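Local structure of mandelate racemase/muconate lactonizing enzyme family protein (Roseovarius sp. TM1035, 3T9P) at residues 163-169 with 331-336. The protein probably acts as an enolase-superfamily isomerase or lyase of the mandelate racemase/muconate lactonizing type, its exact substrate being unassigned. Sequence-based numbering, arbitrary orientation.
Sequences FTAFKWR and YLEFSI
Phe163 CZ lies 3.8 Å from Phe334 CD2, and the touching atom of Phe334 lies at the edge of the Phe163 ring, near its plane. The two side chains cross at about a right angle. The same CZ of Phe163 lies 4.1 Å from CG2 of Ile336, whose side chain runs past that of Phe163 in the opposite direction and also packs on Arg153 and Leu157 of helix 147-161. Two residues on, Ala165 sets its CB 3.6 Å from CD2 of Tyr331, which in turn meets Tyr137 edge-to-face. Lys167 carries the polar half of the contact. Its CG stands anti to the backbone N and the chain bends at chi3 (91°), which turns the amino group toward Glu333. Lys167 NZ comes within 3.3 Å of Glu333 OE2 in a salt bridge whose hydrogen bond is weak. NZ has a second salt bridge to Glu231 and a hydrogen bond to Tyr137. Arg169 approaches Glu333 from the opposite direction, with guanidinium and carboxylate nearly coplanar (21° apart). Arg169 NH1 stays 4.0 Å from Glu333 OE2, beyond a salt bridge; a water joins them, accepting from Arg169 NH1 and Lys167 NZ and donating to Glu333 OE2. OE2 thus receives the lysine, this water and Ser139 OG, while OE1 is bound by Ala308 N. Salt-bridged to Asp205, Arg169 is also bonded through NE to Ser140 O. Strands 165-169 and 332-335 are not paired directly: each lies parallel to strand 132-139, which separates them, and the segment directions differ by 75°. Lys167, Arg169 and Glu333 gather near Asp205 and Glu231 of neighbouring strands, consistent with the active site at the C-terminal strand ends of the modified TIM barrel, (beta/alpha)7beta, of the enolase superfamily.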
# COMPACT_ATOMS: atom_id res chain seq x y z
N PHE A 163 -4.81 34.20 12.42
CA PHE A 163 -3.80 33.15 12.31
C PHE A 163 -2.41 33.69 12.67
O PHE A 163 -2.09 34.81 12.25
CB PHE A 163 -3.65 32.57 10.89
CG PHE A 163 -4.81 31.71 10.45
CD1 PHE A 163 -4.83 30.36 10.81
CD2 PHE A 163 -5.94 32.25 9.79
CE1 PHE A 163 -5.87 29.46 10.38
CE2 PHE A 163 -7.07 31.39 9.36
CZ PHE A 163 -7.06 30.01 9.71
N THR A 164 -1.55 32.91 13.38
CA THR A 164 -0.21 33.40 13.61
C THR A 164 0.84 32.38 13.14
O THR A 164 2.02 32.45 13.47
CB THR A 164 0.08 33.77 15.12
OG1 THR A 164 -0.25 32.64 15.92
CG2 THR A 164 -0.77 34.99 15.63
N ALA A 165 0.41 31.45 12.27
CA ALA A 165 1.34 30.52 11.70
C ALA A 165 0.79 30.23 10.27
O ALA A 165 -0.45 30.19 10.10
CB ALA A 165 1.35 29.18 12.51
N PHE A 166 1.69 30.05 9.32
CA PHE A 166 1.33 29.90 7.87
C PHE A 166 2.26 28.93 7.18
O PHE A 166 3.44 28.98 7.39
CB PHE A 166 1.50 31.29 7.17
CG PHE A 166 0.48 32.28 7.63
CD1 PHE A 166 0.70 33.00 8.80
CD2 PHE A 166 -0.73 32.50 6.88
CE1 PHE A 166 -0.27 33.94 9.25
CE2 PHE A 166 -1.74 33.43 7.33
CZ PHE A 166 -1.51 34.12 8.55
N LYS A 167 1.72 28.08 6.28
CA LYS A 167 2.54 27.17 5.50
C LYS A 167 2.21 27.40 4.01
O LYS A 167 1.05 27.51 3.66
CB LYS A 167 2.16 25.72 5.81
CG LYS A 167 3.15 24.74 5.01
CD LYS A 167 2.96 23.30 5.62
CE LYS A 167 1.88 22.53 4.88
NZ LYS A 167 1.82 21.17 5.53
N TRP A 168 3.26 27.49 3.21
CA TRP A 168 3.18 27.54 1.76
C TRP A 168 4.16 26.56 1.09
O TRP A 168 4.80 25.72 1.77
CB TRP A 168 3.40 29.03 1.31
CG TRP A 168 4.68 29.71 1.57
CD1 TRP A 168 5.66 29.98 0.63
CD2 TRP A 168 5.19 30.23 2.84
NE1 TRP A 168 6.67 30.72 1.21
CE2 TRP A 168 6.39 30.89 2.56
CE3 TRP A 168 4.65 30.34 4.15
CZ2 TRP A 168 7.16 31.50 3.56
CZ3 TRP A 168 5.36 30.98 5.13
CH2 TRP A 168 6.61 31.63 4.81
N ARG A 169 4.22 26.62 -0.25
CA ARG A 169 4.91 25.58 -1.02
C ARG A 169 6.15 26.07 -1.66
O ARG A 169 6.20 27.21 -2.15
CB ARG A 169 4.05 25.00 -2.15
CG ARG A 169 2.65 24.51 -1.69
CD ARG A 169 2.70 23.26 -0.85
NE ARG A 169 1.58 23.20 0.09
CZ ARG A 169 1.30 22.18 0.88
NH1 ARG A 169 0.31 22.31 1.78
NH2 ARG A 169 2.01 21.04 0.81
N TYR A 331 0.44 23.09 16.30
CA TYR A 331 -0.69 23.61 15.60
C TYR A 331 -1.35 22.58 14.69
O TYR A 331 -0.71 21.67 14.15
CB TYR A 331 -0.28 24.83 14.73
CG TYR A 331 1.16 24.93 14.25
CD1 TYR A 331 1.81 23.87 13.67
CD2 TYR A 331 1.90 26.18 14.41
CE1 TYR A 331 3.16 23.94 13.27
CE2 TYR A 331 3.27 26.29 13.99
CZ TYR A 331 3.88 25.19 13.44
OH TYR A 331 5.20 25.26 13.06
N LEU A 332 -2.61 22.85 14.42
CA LEU A 332 -3.42 22.10 13.49
C LEU A 332 -3.20 22.61 12.06
O LEU A 332 -3.36 23.79 11.82
CB LEU A 332 -4.90 22.30 13.87
CG LEU A 332 -6.06 21.95 12.91
CD1 LEU A 332 -6.26 20.47 12.89
CD2 LEU A 332 -7.40 22.75 13.19
N GLU A 333 -2.92 21.73 11.10
CA GLU A 333 -2.99 22.15 9.67
C GLU A 333 -4.41 22.54 9.26
O GLU A 333 -5.34 21.72 9.38
CB GLU A 333 -2.50 21.02 8.79
CG GLU A 333 -2.51 21.56 7.29
CD GLU A 333 -1.75 20.71 6.34
OE1 GLU A 333 -1.51 19.50 6.64
OE2 GLU A 333 -1.47 21.23 5.22
N PHE A 334 -4.62 23.81 8.84
CA PHE A 334 -5.99 24.27 8.43
C PHE A 334 -5.98 24.76 6.96
O PHE A 334 -5.43 25.81 6.67
CB PHE A 334 -6.50 25.32 9.41
CG PHE A 334 -7.97 25.64 9.24
CD1 PHE A 334 -8.93 24.88 9.87
CD2 PHE A 334 -8.38 26.69 8.42
CE1 PHE A 334 -10.33 25.15 9.69
CE2 PHE A 334 -9.75 26.94 8.19
CZ PHE A 334 -10.74 26.19 8.84
N SER A 335 -6.60 24.01 6.03
CA SER A 335 -6.52 24.39 4.65
C SER A 335 -7.31 25.73 4.49
O SER A 335 -8.44 25.86 4.94
CB SER A 335 -7.17 23.29 3.80
OG SER A 335 -7.38 23.84 2.51
N ILE A 336 -6.67 26.73 3.94
CA ILE A 336 -7.36 28.02 3.73
C ILE A 336 -7.90 28.15 2.28
O ILE A 336 -8.39 29.22 1.90
CB ILE A 336 -6.46 29.27 4.16
CG1 ILE A 336 -4.98 29.15 3.74
CG2 ILE A 336 -6.39 29.34 5.73
CD1 ILE A 336 -4.81 29.53 2.16
O HOH W 1 0.05 19.86 3.35